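PDB 5K04: N-terminal acetyltransferase B complex subunit MDM20 from Candida albicans, which probably serves as the non-catalytic, auxiliary subunit of the NatB complex, which acetylates the N-termini of proteins. Local coordinates for residues 613-625 / 671-683. Residues are numbered along the deposited sequence; the frame is centred on the assembly and turned at random.
Sequences LYKLYFNLLKITK and EFIKIVKLLAKRH
Phe-672, Leu-620 and Leu-679 interlock as knobs in holes between helices 608-625 and 661-682 of the C-terminal helical part, whose segments 613-625 and 671-682 run nearly parallel, their axes 10.6 Å apart at 10°. Phe-672 enters among Leu-613, Leu-616, Tyr-617 and Leu-620, its CG anti to the backbone N (chi1 169°). Its ring turns an edge onto Tyr-617 in a T-shaped stack, planes at 77°. Phe-672 CD2 stands 3.6 Å above the centre of the tyrosine ring. Ile-675 CD1 meets the rim of the same tyrosine, 3.6 Å from CE1. The phenol OH donates to a water (2.6 Å) that in turn donates a hydrogen bond to Glu-671 OE1, a carboxylate also held by Lys-577, Tyr-581 and Gln-517. Further along, Leu-620 CD2 lies 3.7 Å from Val-676 CG2, and Leu-679 pushes CD1 between Leu-620, Leu-621 and Thr-624. Thr-624 OG1 donates to Leu-620 O (2.8 Å) one turn back, so the hydroxyl is satisfied within its own helix where it faces the Leu-679 methyls. At the C-terminal end, Thr-624 O sits over the face of the His-683 imidazole, while Lys-625, bent at chi2 and chi3, brings NZ to its edge. Nearby Arg-682 pairs with Asp-587, and Lys-625 NZ bonds to Glu-586 and Val-584 carbonyls. Such near-parallel, interlocking packing is consistent with an alpha-helical solenoid, as in the family's TPR clan.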
# COMPACT_ATOMS: atom_id res chain seq x y z
N LEU A 613 -3.02 30.04 9.33
CA LEU A 613 -3.94 29.12 9.99
C LEU A 613 -3.28 28.44 11.19
O LEU A 613 -3.87 28.37 12.28
CB LEU A 613 -4.42 28.07 8.99
CG LEU A 613 -5.46 27.05 9.51
CD1 LEU A 613 -6.78 27.74 9.91
CD2 LEU A 613 -5.73 25.91 8.52
N TYR A 614 -2.06 27.92 11.00
CA TYR A 614 -1.45 27.12 12.05
C TYR A 614 -0.81 27.98 13.12
O TYR A 614 -0.69 27.53 14.27
CB TYR A 614 -0.46 26.12 11.43
CG TYR A 614 -1.24 25.07 10.68
CD1 TYR A 614 -2.09 24.19 11.36
CD2 TYR A 614 -1.19 24.98 9.29
CE1 TYR A 614 -2.86 23.25 10.68
CE2 TYR A 614 -1.95 24.03 8.60
CZ TYR A 614 -2.79 23.17 9.30
OH TYR A 614 -3.53 22.23 8.61
N LYS A 615 -0.43 29.21 12.78
CA LYS A 615 -0.10 30.19 13.81
C LYS A 615 -1.34 30.54 14.64
O LYS A 615 -1.28 30.56 15.87
CB LYS A 615 0.51 31.43 13.16
CG LYS A 615 0.96 32.49 14.16
CD LYS A 615 1.78 33.59 13.46
CE LYS A 615 2.10 34.75 14.39
NZ LYS A 615 3.02 34.40 15.50
N LEU A 616 -2.47 30.80 13.97
CA LEU A 616 -3.73 30.99 14.69
C LEU A 616 -4.01 29.81 15.61
O LEU A 616 -4.28 30.00 16.80
CB LEU A 616 -4.88 31.19 13.70
CG LEU A 616 -4.88 32.49 12.86
CD1 LEU A 616 -6.13 32.60 11.99
CD2 LEU A 616 -4.71 33.74 13.72
N TYR A 617 -3.91 28.58 15.09
CA TYR A 617 -4.11 27.40 15.92
C TYR A 617 -3.17 27.40 17.12
O TYR A 617 -3.61 27.25 18.26
CB TYR A 617 -3.93 26.12 15.10
CG TYR A 617 -5.20 25.53 14.50
CD1 TYR A 617 -6.26 25.12 15.31
CD2 TYR A 617 -5.30 25.34 13.13
CE1 TYR A 617 -7.41 24.54 14.75
CE2 TYR A 617 -6.44 24.76 12.57
CZ TYR A 617 -7.49 24.37 13.37
OH TYR A 617 -8.62 23.83 12.79
N PHE A 618 -1.88 27.63 16.88
CA PHE A 618 -0.91 27.57 17.95
C PHE A 618 -1.25 28.56 19.06
O PHE A 618 -1.24 28.21 20.25
CB PHE A 618 0.50 27.83 17.40
CG PHE A 618 1.58 27.87 18.47
CD1 PHE A 618 2.14 26.70 18.96
CD2 PHE A 618 2.01 29.08 18.99
CE1 PHE A 618 3.12 26.73 19.95
CE2 PHE A 618 2.99 29.13 19.97
CZ PHE A 618 3.55 27.94 20.45
N ASN A 619 -1.56 29.80 18.69
CA ASN A 619 -1.92 30.81 19.69
C ASN A 619 -3.19 30.41 20.43
O ASN A 619 -3.32 30.67 21.63
CB ASN A 619 -2.10 32.17 19.01
CG ASN A 619 -0.78 32.76 18.54
OD1 ASN A 619 0.16 32.03 18.23
ND2 ASN A 619 -0.69 34.08 18.54
N LEU A 620 -4.13 29.78 19.71
CA LEU A 620 -5.40 29.41 20.31
C LEU A 620 -5.21 28.32 21.36
O LEU A 620 -5.80 28.39 22.45
CB LEU A 620 -6.37 28.93 19.22
CG LEU A 620 -7.71 28.37 19.69
CD1 LEU A 620 -8.50 29.44 20.46
CD2 LEU A 620 -8.53 27.82 18.52
N LEU A 621 -4.37 27.33 21.06
CA LEU A 621 -4.17 26.21 21.96
C LEU A 621 -3.33 26.60 23.16
O LEU A 621 -3.59 26.16 24.28
CB LEU A 621 -3.53 25.05 21.19
CG LEU A 621 -4.37 24.61 19.98
CD1 LEU A 621 -3.55 23.72 19.06
CD2 LEU A 621 -5.63 23.89 20.43
N LYS A 622 -2.31 27.45 22.94
CA LYS A 622 -1.45 27.91 24.03
C LYS A 622 -2.26 28.69 25.07
O LYS A 622 -2.06 28.52 26.28
CB LYS A 622 -0.32 28.78 23.47
CG LYS A 622 1.06 28.11 23.52
CD LYS A 622 2.19 29.12 23.40
CE LYS A 622 3.00 29.28 24.68
NZ LYS A 622 4.13 28.31 24.79
N ILE A 623 -3.20 29.51 24.61
CA ILE A 623 -4.01 30.35 25.48
C ILE A 623 -5.05 29.54 26.24
O ILE A 623 -5.39 29.87 27.38
CB ILE A 623 -4.66 31.43 24.60
CG1 ILE A 623 -3.71 32.60 24.39
CG2 ILE A 623 -5.97 31.88 25.13
CD1 ILE A 623 -4.14 33.40 23.19
N THR A 624 -5.55 28.46 25.64
CA THR A 624 -6.59 27.65 26.27
C THR A 624 -6.07 26.42 27.00
O THR A 624 -6.71 25.96 27.94
CB THR A 624 -7.60 27.19 25.21
OG1 THR A 624 -6.90 26.50 24.16
CG2 THR A 624 -8.33 28.40 24.64
N LYS A 625 -4.91 25.88 26.61
CA LYS A 625 -4.48 24.57 27.10
C LYS A 625 -3.16 24.63 27.86
O LYS A 625 -2.61 23.57 28.22
CB LYS A 625 -4.36 23.58 25.93
CG LYS A 625 -5.60 23.48 25.05
CD LYS A 625 -6.76 22.87 25.81
CE LYS A 625 -6.37 21.52 26.39
NZ LYS A 625 -7.51 20.85 27.05
N GLU A 671 -13.52 24.46 10.17
CA GLU A 671 -13.09 23.57 11.24
C GLU A 671 -12.42 24.36 12.36
O GLU A 671 -12.67 24.10 13.55
CB GLU A 671 -12.13 22.52 10.66
CG GLU A 671 -11.44 21.61 11.67
CD GLU A 671 -10.40 20.68 11.01
OE1 GLU A 671 -9.66 21.13 10.12
OE2 GLU A 671 -10.33 19.49 11.41
N PHE A 672 -11.59 25.34 11.99
CA PHE A 672 -10.93 26.17 12.99
C PHE A 672 -11.94 26.93 13.85
O PHE A 672 -11.75 27.08 15.06
CB PHE A 672 -9.97 27.14 12.30
CG PHE A 672 -9.42 28.21 13.21
CD1 PHE A 672 -10.09 29.42 13.39
CD2 PHE A 672 -8.22 28.01 13.88
CE1 PHE A 672 -9.59 30.40 14.22
CE2 PHE A 672 -7.71 28.99 14.72
CZ PHE A 672 -8.40 30.19 14.89
N ILE A 673 -13.02 27.42 13.24
CA ILE A 673 -14.03 28.15 14.00
C ILE A 673 -14.81 27.21 14.90
O ILE A 673 -15.16 27.57 16.03
CB ILE A 673 -14.95 28.92 13.04
CG1 ILE A 673 -14.15 29.97 12.29
CG2 ILE A 673 -16.09 29.58 13.81
CD1 ILE A 673 -14.89 30.52 11.12
N LYS A 674 -15.08 25.99 14.42
CA LYS A 674 -15.72 25.00 15.29
C LYS A 674 -14.87 24.73 16.52
O LYS A 674 -15.39 24.58 17.63
CB LYS A 674 -15.98 23.71 14.51
CG LYS A 674 -16.93 23.81 13.33
CD LYS A 674 -18.33 24.19 13.75
CE LYS A 674 -19.27 24.16 12.56
NZ LYS A 674 -20.67 24.50 12.97
N ILE A 675 -13.55 24.65 16.33
CA ILE A 675 -12.64 24.39 17.44
C ILE A 675 -12.56 25.60 18.38
O ILE A 675 -12.50 25.45 19.61
CB ILE A 675 -11.26 23.98 16.88
CG1 ILE A 675 -11.38 22.62 16.18
CG2 ILE A 675 -10.17 23.93 17.95
CD1 ILE A 675 -10.14 22.23 15.39
N VAL A 676 -12.58 26.81 17.82
CA VAL A 676 -12.69 28.02 18.64
C VAL A 676 -13.90 27.91 19.57
O VAL A 676 -13.82 28.20 20.77
CB VAL A 676 -12.77 29.27 17.76
CG1 VAL A 676 -13.28 30.47 18.56
CG2 VAL A 676 -11.41 29.59 17.13
N LYS A 677 -15.05 27.48 19.01
CA LYS A 677 -16.26 27.40 19.81
C LYS A 677 -16.17 26.29 20.85
O LYS A 677 -16.62 26.45 21.98
CB LYS A 677 -17.48 27.19 18.90
CG LYS A 677 -17.74 28.41 18.03
CD LYS A 677 -18.91 28.23 17.07
CE LYS A 677 -19.16 29.54 16.34
NZ LYS A 677 -20.31 29.44 15.40
N LEU A 678 -15.56 25.16 20.48
CA LEU A 678 -15.39 24.07 21.44
C LEU A 678 -14.55 24.52 22.63
O LEU A 678 -14.92 24.31 23.79
CB LEU A 678 -14.77 22.86 20.73
CG LEU A 678 -14.63 21.51 21.44
CD1 LEU A 678 -14.46 20.42 20.42
CD2 LEU A 678 -13.43 21.52 22.34
N LEU A 679 -13.41 25.17 22.35
CA LEU A 679 -12.54 25.63 23.42
C LEU A 679 -13.18 26.74 24.24
O LEU A 679 -12.97 26.81 25.46
CB LEU A 679 -11.21 26.08 22.84
CG LEU A 679 -10.37 24.92 22.30
CD1 LEU A 679 -9.19 25.41 21.49
CD2 LEU A 679 -9.90 24.04 23.46
N ALA A 680 -13.96 27.62 23.60
CA ALA A 680 -14.66 28.65 24.35
C ALA A 680 -15.58 28.05 25.41
O ALA A 680 -15.72 28.60 26.51
CB ALA A 680 -15.46 29.53 23.40
N LYS A 681 -16.21 26.91 25.10
CA LYS A 681 -17.00 26.19 26.09
C LYS A 681 -16.12 25.58 27.18
O LYS A 681 -16.28 25.88 28.37
CB LYS A 681 -17.82 25.09 25.41
CG LYS A 681 -18.78 25.55 24.32
CD LYS A 681 -19.35 24.34 23.58
CE LYS A 681 -20.05 24.72 22.28
NZ LYS A 681 -20.30 23.52 21.41
N ARG A 682 -15.17 24.72 26.78
CA ARG A 682 -14.35 23.99 27.74
C ARG A 682 -13.47 24.92 28.58
O ARG A 682 -13.13 24.57 29.71
CB ARG A 682 -13.46 22.98 27.02
CG ARG A 682 -14.11 21.65 26.70
CD ARG A 682 -13.18 20.78 25.83
NE ARG A 682 -11.93 20.40 26.50
CZ ARG A 682 -11.61 19.15 26.83
NH1 ARG A 682 -12.47 18.17 26.54
NH2 ARG A 682 -10.46 18.87 27.43
N HIS A 683 -13.10 26.08 28.05
CA HIS A 683 -12.18 27.00 28.74
C HIS A 683 -12.68 28.43 28.61
O HIS A 683 -12.09 29.26 27.91
CB HIS A 683 -10.76 26.84 28.20
CG HIS A 683 -10.24 25.43 28.27
ND1 HIS A 683 -10.22 24.59 27.18
CD2 HIS A 683 -9.76 24.71 29.31
CE1 HIS A 683 -9.74 23.42 27.54
NE2 HIS A 683 -9.45 23.46 28.83
O HOH W 1 -8.49 23.60 10.20